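Local coordinates for protein ectoine dioxygenase (Sphingopyxis alaskensis, PDB 4MHR) that catalyses the iron- and 2-oxoglutarate-dependent hydroxylation of ectoine to 5-hydroxyectoine, a compatible solute that helps cells survive osmotic stress, at residues S33-T36 against S42-Q45; A117-V122 against L170-L175; R194-C199 against D248-H253. One frame throughout, in Å; residues are numbered along the deposited sequence.

Contact 1 (S33-T36 against S42-Q45)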
ATOM      1  N   SER A  33      11.819 -14.895   0.764  1.00 26.98           N
ATOM      2  CA  SER A  33      11.858 -16.222   1.451  1.00 26.03           C
ATOM      3  C   SER A  33      11.961 -17.266   0.380  1.00 28.23           C
ATOM      4  O   SER A  33      11.389 -17.072  -0.693  1.00 27.16           O
ATOM      5  CB  SER A  33      10.551 -16.507   2.258  1.00 25.83           C
ATOM      6  OG  SER A  33      10.390 -15.634   3.394  1.00 23.84           O
ATOM      7  N   GLU A  34      12.585 -18.413   0.699  1.00 28.00           N
ATOM      8  CA  GLU A  34      12.398 -19.630  -0.130  1.00 24.76           C
ATOM      9  C   GLU A  34      10.946 -20.055   0.027  1.00 26.22           C
ATOM     10  O   GLU A  34      10.401 -19.995   1.119  1.00 26.06           O
ATOM     11  CB  GLU A  34      13.358 -20.774   0.331  1.00 23.13           C
ATOM     12  CG  GLU A  34      14.825 -20.388   0.421  1.00 26.74           C
ATOM     13  CD  GLU A  34      15.399 -20.437  -1.015  1.00 29.86           C
ATOM     14  OE1 GLU A  34      14.671 -20.959  -1.858  1.00 29.57           O
ATOM     15  OE2 GLU A  34      16.544 -20.048  -1.281  1.00 27.91           O
ATOM     16  N   TRP A  35      10.315 -20.514  -1.035  1.00 24.42           N
ATOM     17  CA  TRP A  35       8.993 -21.054  -0.921  1.00 29.16           C
ATOM     18  C   TRP A  35       9.053 -22.483  -0.422  1.00 30.40           C
ATOM     19  O   TRP A  35       9.815 -23.242  -0.968  1.00 27.09           O
ATOM     20  CB  TRP A  35       8.272 -21.068  -2.260  1.00 25.98           C
ATOM     21  CG  TRP A  35       6.808 -21.522  -2.075  1.00 27.24           C
ATOM     22  CD1 TRP A  35       5.732 -20.760  -1.656  1.00 25.98           C
ATOM     23  CD2 TRP A  35       6.307 -22.879  -2.202  1.00 28.25           C
ATOM     24  NE1 TRP A  35       4.580 -21.545  -1.600  1.00 25.21           N
ATOM     25  CE2 TRP A  35       4.905 -22.843  -1.942  1.00 28.18           C
ATOM     26  CE3 TRP A  35       6.894 -24.107  -2.607  1.00 30.38           C
ATOM     27  CZ2 TRP A  35       4.089 -24.007  -2.019  1.00 29.67           C
ATOM     28  CZ3 TRP A  35       6.054 -25.300  -2.636  1.00 30.14           C
ATOM     29  CH2 TRP A  35       4.692 -25.226  -2.354  1.00 25.74           C
ATOM     30  N   THR A  36       8.217 -22.842   0.544  1.00 27.98           N
ATOM     31  CA  THR A  36       8.044 -24.280   0.981  1.00 31.66           C
ATOM     32  C   THR A  36       6.583 -24.569   1.255  1.00 30.42           C
ATOM     33  O   THR A  36       5.756 -23.634   1.235  1.00 27.15           O
ATOM     34  CB  THR A  36       8.766 -24.543   2.283  1.00 35.86           C
ATOM     35  OG1 THR A  36       8.123 -23.783   3.317  1.00 33.64           O
ATOM     36  CG2 THR A  36      10.221 -24.039   2.183  1.00 37.47           C
ATOM     37  N   SER A  42       0.588 -20.198  -2.275  1.00 25.67           N
ATOM     38  CA  SER A  42       1.003 -21.297  -3.086  1.00 26.74           C
ATOM     39  C   SER A  42       2.286 -20.922  -3.821  1.00 31.21           C
ATOM     40  O   SER A  42       2.686 -19.764  -3.841  1.00 21.29           O
ATOM     41  CB  SER A  42      -0.115 -21.594  -4.098  1.00 28.75           C
ATOM     42  OG  SER A  42      -0.116 -20.548  -5.051  1.00 30.55           O
ATOM     43  N   ALA A  43       2.920 -21.894  -4.489  1.00 27.59           N
ATOM     44  CA  ALA A  43       4.197 -21.619  -5.130  1.00 27.45           C
ATOM     45  C   ALA A  43       3.926 -20.692  -6.321  1.00 24.58           C
ATOM     46  O   ALA A  43       4.645 -19.709  -6.570  1.00 21.03           O
ATOM     47  CB  ALA A  43       4.874 -22.911  -5.555  1.00 29.90           C
ATOM     48  N   ARG A  44       2.790 -20.885  -6.944  1.00 27.61           N
ATOM     49  CA  ARG A  44       2.407 -19.973  -8.014  1.00 32.82           C
ATOM     50  C   ARG A  44       2.082 -18.539  -7.580  1.00 31.52           C
ATOM     51  O   ARG A  44       2.411 -17.611  -8.305  1.00 28.79           O
ATOM     52  CB  ARG A  44       1.269 -20.541  -8.843  1.00 35.26           C
ATOM     53  CG  ARG A  44       1.801 -21.570  -9.875  1.00 51.13           C
ATOM     54  CD  ARG A  44       0.688 -22.514 -10.373  1.00 61.59           C
ATOM     55  NE  ARG A  44      -0.557 -21.797 -10.745  1.00 76.97           N
ATOM     56  CZ  ARG A  44      -1.819 -22.250 -10.610  1.00 81.21           C
ATOM     57  NH1 ARG A  44      -2.093 -23.445 -10.086  1.00 76.24           N
ATOM     58  NH2 ARG A  44      -2.835 -21.480 -11.008  1.00 80.28           N
ATOM     59  N   GLN A  45       1.339 -18.376  -6.496  1.00 27.09           N
ATOM     60  CA  GLN A  45       1.128 -17.059  -5.958  1.00 26.62           C
ATOM     61  C   GLN A  45       2.429 -16.345  -5.691  1.00 25.66           C
ATOM     62  O   GLN A  45       2.518 -15.158  -5.921  1.00 24.70           O
ATOM     63  CB  GLN A  45       0.220 -17.086  -4.717  1.00 26.60           C
ATOM     64  CG  GLN A  45      -1.251 -17.402  -5.018  1.00 27.48           C
ATOM     65  CD  GLN A  45      -2.042 -17.628  -3.714  1.00 29.26           C
ATOM     66  OE1 GLN A  45      -1.633 -18.387  -2.883  1.00 29.88           O
ATOM     67  NE2 GLN A  45      -3.101 -16.870  -3.515  1.00 30.19           N
TER
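Trp35 lays its indole flat against the start of a helix, with the methyl of Ala43 over the face of the six-membered ring. Ala43 CB stands 3.5 Å from the centroid of that ring and only 8° off its normal, a nearly vertical CH-pi contact. Its closest ring atoms lie on the fusion bond, with Trp35 CE2 at 3.6 Å from Ala43 CB. With CG anti to the backbone N and beside the carbonyl carbon (chi1 -174°), the indole of Trp35 extends toward 42-45. At the pyrrole end, Trp35 NE1 comes to 3.3 Å from Ser42 C, but its proton goes to the backbone O of Ile41, so the ring is anchored just before the helix begins. The CB of Ser42 points away from 33-36, and its OG caps the helix: Gln45 N donates to Ser42 OG at 3.0 Å, while Ser42 N donates to a lone pair of Gln45 OE1, in the carbonyl plane, at 2.9 Å. The two residues thus form a capping box. This surface contact folds the loop that follows strand 23-25 back on the N-terminus of helix 43-52, which leads into strand 54-57.

Contact 2 (A117-V122 against L170-L175)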
ATOM      1  N   ALA A 117      -3.434 -13.015  10.977  1.00 33.48           N
ATOM      2  CA  ALA A 117      -2.566 -13.975  10.321  1.00 35.08           C
ATOM      3  C   ALA A 117      -2.795 -14.071   8.793  1.00 34.84           C
ATOM      4  O   ALA A 117      -1.855 -14.267   8.034  1.00 30.49           O
ATOM      5  CB  ALA A 117      -2.783 -15.340  10.938  1.00 37.88           C
ATOM      6  N   ARG A 118      -4.027 -13.904   8.346  1.00 28.86           N
ATOM      7  CA  ARG A 118      -4.306 -14.011   6.941  1.00 29.31           C
ATOM      8  C   ARG A 118      -3.599 -12.879   6.184  1.00 31.58           C
ATOM      9  O   ARG A 118      -3.387 -13.051   5.007  1.00 28.26           O
ATOM     10  CB  ARG A 118      -5.806 -13.956   6.645  1.00 30.96           C
ATOM     11  CG  ARG A 118      -6.570 -15.200   7.041  1.00 36.49           C
ATOM     12  CD  ARG A 118      -8.077 -14.936   7.093  1.00 36.37           C
ATOM     13  NE  ARG A 118      -8.409 -14.203   8.299  1.00 33.33           N
ATOM     14  CZ  ARG A 118      -9.648 -14.006   8.751  1.00 30.87           C
ATOM     15  NH1 ARG A 118     -10.715 -14.481   8.087  1.00 32.29           N
ATOM     16  NH2 ARG A 118      -9.799 -13.346   9.873  1.00 31.20           N
ATOM     17  N   LEU A 119      -3.288 -11.750   6.854  1.00 24.87           N
ATOM     18  CA  LEU A 119      -2.514 -10.676   6.269  1.00 29.16           C
ATOM     19  C   LEU A 119      -1.055 -10.769   6.694  1.00 28.85           C
ATOM     20  O   LEU A 119      -0.114 -10.901   5.845  1.00 23.61           O
ATOM     21  CB  LEU A 119      -3.140  -9.303   6.580  1.00 27.89           C
ATOM     22  CG  LEU A 119      -4.594  -9.158   6.155  1.00 29.31           C
ATOM     23  CD1 LEU A 119      -5.057  -7.736   6.354  1.00 29.69           C
ATOM     24  CD2 LEU A 119      -4.808  -9.579   4.662  1.00 30.45           C
ATOM     25  N   ALA A 120      -0.833 -10.714   8.001  1.00 26.47           N
ATOM     26  CA  ALA A 120       0.534 -10.566   8.516  1.00 24.46           C
ATOM     27  C   ALA A 120       1.502 -11.735   8.210  1.00 26.33           C
ATOM     28  O   ALA A 120       2.705 -11.468   8.065  1.00 24.75           O
ATOM     29  CB  ALA A 120       0.551 -10.253  10.014  1.00 30.07           C
ATOM     30  N   ASP A 121       1.031 -12.992   8.213  1.00 26.32           N
ATOM     31  CA  ASP A 121       1.865 -14.136   7.820  1.00 28.07           C
ATOM     32  C   ASP A 121       2.244 -14.119   6.341  1.00 25.80           C
ATOM     33  O   ASP A 121       3.319 -14.579   5.980  1.00 23.26           O
ATOM     34  CB  ASP A 121       1.229 -15.498   8.124  1.00 28.75           C
ATOM     35  CG  ASP A 121       1.352 -15.848   9.622  1.00 32.36           C
ATOM     36  OD1 ASP A 121       2.068 -15.143  10.276  1.00 31.79           O
ATOM     37  OD2 ASP A 121       0.702 -16.754  10.106  1.00 33.35           O
ATOM     38  N   VAL A 122       1.403 -13.535   5.533  1.00 22.31           N
ATOM     39  CA  VAL A 122       1.753 -13.368   4.099  1.00 24.22           C
ATOM     40  C   VAL A 122       2.834 -12.318   3.980  1.00 26.65           C
ATOM     41  O   VAL A 122       3.849 -12.510   3.264  1.00 22.77           O
ATOM     42  CB  VAL A 122       0.502 -13.041   3.269  1.00 22.54           C
ATOM     43  CG1 VAL A 122       0.843 -12.717   1.862  1.00 22.60           C
ATOM     44  CG2 VAL A 122      -0.512 -14.203   3.209  1.00 24.03           C
ATOM     45  N   LEU A 170       5.830  -3.941   1.748  1.00 21.50           N
ATOM     46  CA  LEU A 170       4.701  -4.096   0.856  1.00 26.03           C
ATOM     47  C   LEU A 170       3.442  -3.466   1.386  1.00 27.48           C
ATOM     48  O   LEU A 170       3.293  -3.232   2.638  1.00 26.38           O
ATOM     49  CB  LEU A 170       4.446  -5.533   0.563  1.00 30.27           C
ATOM     50  CG  LEU A 170       4.111  -6.450   1.685  1.00 31.18           C
ATOM     51  CD1 LEU A 170       2.645  -6.409   2.020  1.00 36.71           C
ATOM     52  CD2 LEU A 170       4.366  -7.848   1.185  1.00 41.05           C
ATOM     53  N   SER A 171       2.536  -3.169   0.460  1.00 22.51           N
ATOM     54  CA  SER A 171       1.236  -2.608   0.850  1.00 23.25           C
ATOM     55  C   SER A 171       0.124  -3.589   0.633  1.00 26.36           C
ATOM     56  O   SER A 171       0.141  -4.407  -0.334  1.00 24.58           O
ATOM     57  CB  SER A 171       0.948  -1.365   0.033  1.00 26.37           C
ATOM     58  OG  SER A 171       2.029  -0.463   0.255  1.00 28.02           O
ATOM     59  N   MET A 172      -0.804  -3.599   1.559  1.00 21.11           N
ATOM     60  CA  MET A 172      -2.072  -4.288   1.326  1.00 26.66           C
ATOM     61  C   MET A 172      -3.305  -3.361   1.346  1.00 28.60           C
ATOM     62  O   MET A 172      -3.493  -2.583   2.302  1.00 29.54           O
ATOM     63  CB  MET A 172      -2.271  -5.334   2.361  1.00 27.99           C
ATOM     64  CG  MET A 172      -1.097  -6.190   2.563  1.00 26.81           C
ATOM     65  SD  MET A 172      -1.588  -7.744   3.300  1.00 32.06           S
ATOM     66  CE  MET A 172       0.021  -8.307   3.720  1.00 25.25           C
ATOM     67  N   SER A 173      -4.129  -3.419   0.284  1.00 29.39           N
ATOM     68  CA  SER A 173      -5.365  -2.645   0.180  1.00 26.46           C
ATOM     69  C   SER A 173      -6.526  -3.600   0.409  1.00 28.02           C
ATOM     70  O   SER A 173      -6.727  -4.520  -0.378  1.00 29.08           O
ATOM     71  CB  SER A 173      -5.450  -1.921  -1.170  1.00 29.23           C
ATOM     72  OG  SER A 173      -6.674  -1.173  -1.212  1.00 33.70           O
ATOM     73  N   VAL A 174      -7.225  -3.483   1.541  1.00 25.14           N
ATOM     74  CA  VAL A 174      -8.424  -4.304   1.803  1.00 25.80           C
ATOM     75  C   VAL A 174      -9.632  -3.496   1.345  1.00 26.45           C
ATOM     76  O   VAL A 174      -9.922  -2.425   1.916  1.00 27.65           O
ATOM     77  CB  VAL A 174      -8.566  -4.539   3.305  1.00 26.51           C
ATOM     78  CG1 VAL A 174      -9.768  -5.373   3.651  1.00 30.29           C
ATOM     79  CG2 VAL A 174      -7.310  -5.066   3.872  1.00 27.30           C
ATOM     80  N   LEU A 175     -10.291  -3.961   0.299  1.00 25.47           N
ATOM     81  CA  LEU A 175     -11.423  -3.214  -0.297  1.00 29.14           C
ATOM     82  C   LEU A 175     -12.659  -3.252   0.618  1.00 28.65           C
ATOM     83  O   LEU A 175     -13.010  -4.286   1.154  1.00 26.34           O
ATOM     84  CB  LEU A 175     -11.801  -3.736  -1.663  1.00 28.39           C
ATOM     85  CG  LEU A 175     -10.675  -3.862  -2.666  1.00 33.54           C
ATOM     86  CD1 LEU A 175     -11.307  -4.313  -3.975  1.00 33.73           C
ATOM     87  CD2 LEU A 175      -9.895  -2.584  -2.854  1.00 38.16           C
TER
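The flat group at this interface is the backbone peptide of Leu119, and the methyl of Met172 comes to it from over one face: Met172 CE lies 3.4 Å from Leu119 O, well above the carbonyl plane. The same oxygen also takes a weak helical bond from Val122 N at 3.1 Å. The remaining contacts are apolar. Met172 SD rests 3.9 Å from Leu119 CD2, and the same sulfur is equally close to Leu119 CB, as the two side chains slide past each other in opposite directions. With chi2 at -158° and chi3 at -168°, the Met172 chain is extended beyond CG, which carries its tip from the strand to the helix backbone. On the other branch of the leucine, Leu119 CD1 meets Val174 CG2 at 4.3 Å, a looser touch. Were Met172 an alanine, Leu119 would probably lose its main partner on the strand, and a gap would be likely to open beneath the helix turn. Tyr271 touches both Leu119 and Met172, and Val244 and Leu246 also border the methionine, so neighbouring strands complete the hydrophobic layer. The CB atoms of Leu170, Met172 and Val174 all point toward the helix, as expected of alternation along a strand. Helix 117-127 thus packs on one face of the large antiparallel sheet, as in the cupin-type (double-stranded beta-helix) core of 2-oxoglutarate-dependent oxygenases.

Contact 3 (R194-C199 against D248-H253)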
ATOM      1  N   ARG A 194      10.555  -3.957 -10.740  1.00 23.05           N
ATOM      2  CA  ARG A 194      11.905  -4.356 -10.959  1.00 26.10           C
ATOM      3  C   ARG A 194      12.742  -3.254 -11.558  1.00 25.95           C
ATOM      4  O   ARG A 194      13.920  -3.497 -11.832  1.00 30.35           O
ATOM      5  CB  ARG A 194      11.980  -5.559 -11.913  1.00 29.43           C
ATOM      6  CG  ARG A 194      11.726  -6.876 -11.212  1.00 39.16           C
ATOM      7  CD  ARG A 194      12.117  -8.073 -12.093  1.00 50.49           C
ATOM      8  NE  ARG A 194      11.578  -9.263 -11.444  1.00 57.63           N
ATOM      9  CZ  ARG A 194      12.211  -9.877 -10.468  1.00 52.87           C
ATOM     10  NH1 ARG A 194      13.380  -9.436 -10.031  1.00 60.46           N
ATOM     11  NH2 ARG A 194      11.686 -10.903  -9.918  1.00 46.27           N
ATOM     12  N   THR A 195      12.157  -2.072 -11.756  1.00 27.40           N
ATOM     13  CA  THR A 195      12.885  -0.835 -12.158  1.00 26.94           C
ATOM     14  C   THR A 195      12.684   0.245 -11.165  1.00 26.12           C
ATOM     15  O   THR A 195      11.530   0.568 -10.761  1.00 24.42           O
ATOM     16  CB  THR A 195      12.294  -0.273 -13.468  1.00 34.81           C
ATOM     17  OG1 THR A 195      12.398  -1.261 -14.483  1.00 31.07           O
ATOM     18  CG2 THR A 195      13.031   1.000 -13.938  1.00 38.78           C
ATOM     19  N   TYR A 196      13.790   0.829 -10.714  1.00 26.50           N
ATOM     20  CA  TYR A 196      13.694   1.971  -9.862  1.00 27.78           C
ATOM     21  C   TYR A 196      13.767   3.213 -10.782  1.00 28.60           C
ATOM     22  O   TYR A 196      14.789   3.453 -11.428  1.00 30.99           O
ATOM     23  CB  TYR A 196      14.857   2.013  -8.893  1.00 26.82           C
ATOM     24  CG  TYR A 196      14.784   3.169  -7.952  1.00 25.47           C
ATOM     25  CD1 TYR A 196      13.730   3.280  -7.052  1.00 26.26           C
ATOM     26  CD2 TYR A 196      15.791   4.136  -7.915  1.00 28.21           C
ATOM     27  CE1 TYR A 196      13.671   4.314  -6.153  1.00 26.83           C
ATOM     28  CE2 TYR A 196      15.783   5.151  -6.975  1.00 24.61           C
ATOM     29  CZ  TYR A 196      14.760   5.268  -6.126  1.00 27.14           C
ATOM     30  OH  TYR A 196      14.782   6.270  -5.195  1.00 29.00           O
ATOM     31  N   LEU A 197      12.660   3.960 -10.889  1.00 32.62           N
ATOM     32  CA  LEU A 197      12.624   5.152 -11.755  1.00 32.34           C
ATOM     33  C   LEU A 197      12.992   6.363 -10.921  1.00 31.53           C
ATOM     34  O   LEU A 197      12.209   6.764 -10.068  1.00 28.87           O
ATOM     35  CB  LEU A 197      11.249   5.289 -12.397  1.00 34.64           C
ATOM     36  CG  LEU A 197      11.041   6.576 -13.210  1.00 35.57           C
ATOM     37  CD1 LEU A 197      12.011   6.659 -14.390  1.00 33.27           C
ATOM     38  CD2 LEU A 197       9.604   6.547 -13.701  1.00 36.21           C
ATOM     39  N   THR A 198      14.224   6.896 -11.093  1.00 31.82           N
ATOM     40  CA  THR A 198      14.606   8.054 -10.332  1.00 31.70           C
ATOM     41  C   THR A 198      13.713   9.199 -10.826  1.00 33.19           C
ATOM     42  O   THR A 198      13.243   9.211 -11.974  1.00 33.35           O
ATOM     43  CB  THR A 198      16.125   8.455 -10.476  1.00 32.26           C
ATOM     44  OG1 THR A 198      16.366   8.927 -11.797  1.00 36.70           O
ATOM     45  CG2 THR A 198      17.010   7.247 -10.221  1.00 33.14           C
ATOM     46  N   CYS A 199      13.388  10.086  -9.915  1.00 34.02           N
ATOM     47  CA  CYS A 199      12.653  11.304 -10.232  1.00 40.14           C
ATOM     48  C   CYS A 199      13.676  12.481 -10.233  1.00 44.32           C
ATOM     49  O   CYS A 199      14.736  12.385  -9.626  1.00 38.13           O
ATOM     50  CB  CYS A 199      11.522  11.519  -9.237  1.00 34.98           C
ATOM     51  SG  CYS A 199      10.261  10.196  -9.280  1.00 42.57           S
ATOM     52  N   ASP A 248       4.084  -4.784  -4.025  1.00 20.60           N
ATOM     53  CA  ASP A 248       5.449  -4.444  -3.683  1.00 23.87           C
ATOM     54  C   ASP A 248       5.593  -2.934  -3.553  1.00 26.82           C
ATOM     55  O   ASP A 248       4.994  -2.148  -4.323  1.00 24.11           O
ATOM     56  CB  ASP A 248       6.386  -4.962  -4.745  1.00 24.07           C
ATOM     57  CG  ASP A 248       7.834  -4.609  -4.468  1.00 22.90           C
ATOM     58  OD1 ASP A 248       8.479  -5.290  -3.629  1.00 23.48           O
ATOM     59  OD2 ASP A 248       8.316  -3.647  -5.109  1.00 21.16           O
ATOM     60  N   CYS A 249       6.410  -2.537  -2.591  1.00 24.96           N
ATOM     61  CA  CYS A 249       6.687  -1.139  -2.351  1.00 22.05           C
ATOM     62  C   CYS A 249       7.107  -0.290  -3.549  1.00 20.93           C
ATOM     63  O   CYS A 249       6.762   0.888  -3.597  1.00 23.30           O
ATOM     64  CB  CYS A 249       7.765  -0.988  -1.264  1.00 24.59           C
ATOM     65  SG  CYS A 249       9.380  -1.630  -1.707  1.00 25.79           S
ATOM     66  N   ASN A 250       7.748  -0.899  -4.547  1.00 20.82           N
ATOM     67  CA  ASN A 250       8.233  -0.170  -5.669  1.00 21.63           C
ATOM     68  C   ASN A 250       7.378  -0.312  -6.950  1.00 19.77           C
ATOM     69  O   ASN A 250       7.820   0.066  -8.029  1.00 22.32           O
ATOM     70  CB  ASN A 250       9.672  -0.563  -5.952  1.00 19.25           C
ATOM     71  CG  ASN A 250      10.327   0.350  -7.009  1.00 21.42           C
ATOM     72  OD1 ASN A 250      10.310   1.584  -6.919  1.00 27.00           O
ATOM     73  ND2 ASN A 250      10.890  -0.265  -7.998  1.00 20.57           N
ATOM     74  N   LEU A 251       6.205  -0.918  -6.852  1.00 21.14           N
ATOM     75  CA  LEU A 251       5.376  -1.057  -8.018  1.00 20.54           C
ATOM     76  C   LEU A 251       4.724   0.292  -8.436  1.00 21.50           C
ATOM     77  O   LEU A 251       4.192   1.063  -7.607  1.00 24.87           O
ATOM     78  CB  LEU A 251       4.249  -2.043  -7.755  1.00 24.62           C
ATOM     79  CG  LEU A 251       3.369  -2.454  -8.959  1.00 23.08           C
ATOM     80  CD1 LEU A 251       4.210  -3.181 -10.001  1.00 23.56           C
ATOM     81  CD2 LEU A 251       2.188  -3.239  -8.466  1.00 25.73           C
ATOM     82  N   MET A 252       4.785   0.584  -9.704  1.00 22.20           N
ATOM     83  CA  MET A 252       4.276   1.905 -10.247  1.00 22.87           C
ATOM     84  C   MET A 252       2.780   1.821 -10.353  1.00 25.12           C
ATOM     85  O   MET A 252       2.237   0.922 -11.014  1.00 24.17           O
ATOM     86  CB  MET A 252       4.857   2.191 -11.646  1.00 22.30           C
ATOM     87  CG  MET A 252       4.664   3.649 -12.149  1.00 23.27           C
ATOM     88  SD  MET A 252       5.328   4.928 -11.031  1.00 25.33           S
ATOM     89  CE  MET A 252       7.034   4.690 -11.306  1.00 29.03           C
ATOM     90  N   HIS A 253       2.088   2.725  -9.663  1.00 25.02           N
ATOM     91  CA  HIS A 253       0.660   2.619  -9.605  1.00 26.11           C
ATOM     92  C   HIS A 253      -0.020   3.980  -9.470  1.00 27.49           C
ATOM     93  O   HIS A 253       0.591   5.046  -9.109  1.00 27.16           O
ATOM     94  CB  HIS A 253       0.235   1.685  -8.427  1.00 28.15           C
ATOM     95  CG  HIS A 253       0.472   2.291  -7.086  1.00 29.45           C
ATOM     96  ND1 HIS A 253       1.727   2.377  -6.529  1.00 33.39           N
ATOM     97  CD2 HIS A 253      -0.346   2.966  -6.251  1.00 33.36           C
ATOM     98  CE1 HIS A 253       1.650   2.964  -5.353  1.00 35.15           C
ATOM     99  NE2 HIS A 253       0.413   3.351  -5.164  1.00 34.17           N
TER
HETATM  100  O   HOH W   1      10.342   3.225  -9.263  1.00 22.37           O
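Asn250 reaches across to the strand 195-197 with its amide, and its atoms meet that strand in turn. CB points toward the strand, and CG stands anti to the backbone N (chi1 -171°), which carries the amide across to Thr195. CG itself comes to 3.9 Å from Thr195 O. At the tip, Asn250 ND2 donates to Thr195 O at 3.0 Å with an N-H...O angle of 147°; the donor sits above the carbonyl plane rather than on a lone pair. ND2 also donates to the backbone O of His193, so both amide protons can be used. The other branch, Asn250 OD1, approaches the edge of the Tyr196 ring near its plane, 3.8 Å from Tyr196 CD1; the two side chains cross at about a right angle, with ring and amide planes 39° apart. OD1 is further held by the hydroxyl of Ser153, and a water lies 2.9 Å from it. This water accepts from Leu197 N, also at 2.9 Å, and may bridge the strand to the amide, though more acceptors than protons are within its reach. With these partners on both branches, the amide is fixed in rotation. Farther along, Met252 bends at chi2 and chi3 to bring CE to 4.0 Å from Leu197 CD2, an apolar touch beside helix 222-232. Asp248 OD2 accepts from Asn250 N at 2.9 Å, an Asx turn within a type I beta turn, and the same carboxylate is paired with Arg26. At the far end His253 ND1 donates to Leu251 O, lying in the imidazole plane, which orients the ring. In the iron-loaded enzyme, of which this is the apo form, His253 binds the metal with His152 and Asp154, the two-histidine, one-carboxylate facial triad of the cupin fold.

The three contacts follow one another along the chain without touching. Contacts 2 and 3 lie on opposite sides of the chain's centre, centres about 20 Å apart, yet their nearest atoms are about 4 Å apart, since strand 169-175 pairs with strand 244-248, which runs into the loop of contact 3. Contact 3 holds the iron ligand His253, and the side chain of its Met252 is about 5 Å from that of His152. Contact 2 is more remote: the side chain of Met172 is about 10 Å from those of Asp154 and Trp158, the latter a residue that matters for holding ectoine in place. Contact 1 lies at the surface, its centre about 16 Å from that of contact 2 and 23 Å from that of contact 3, away from the active site.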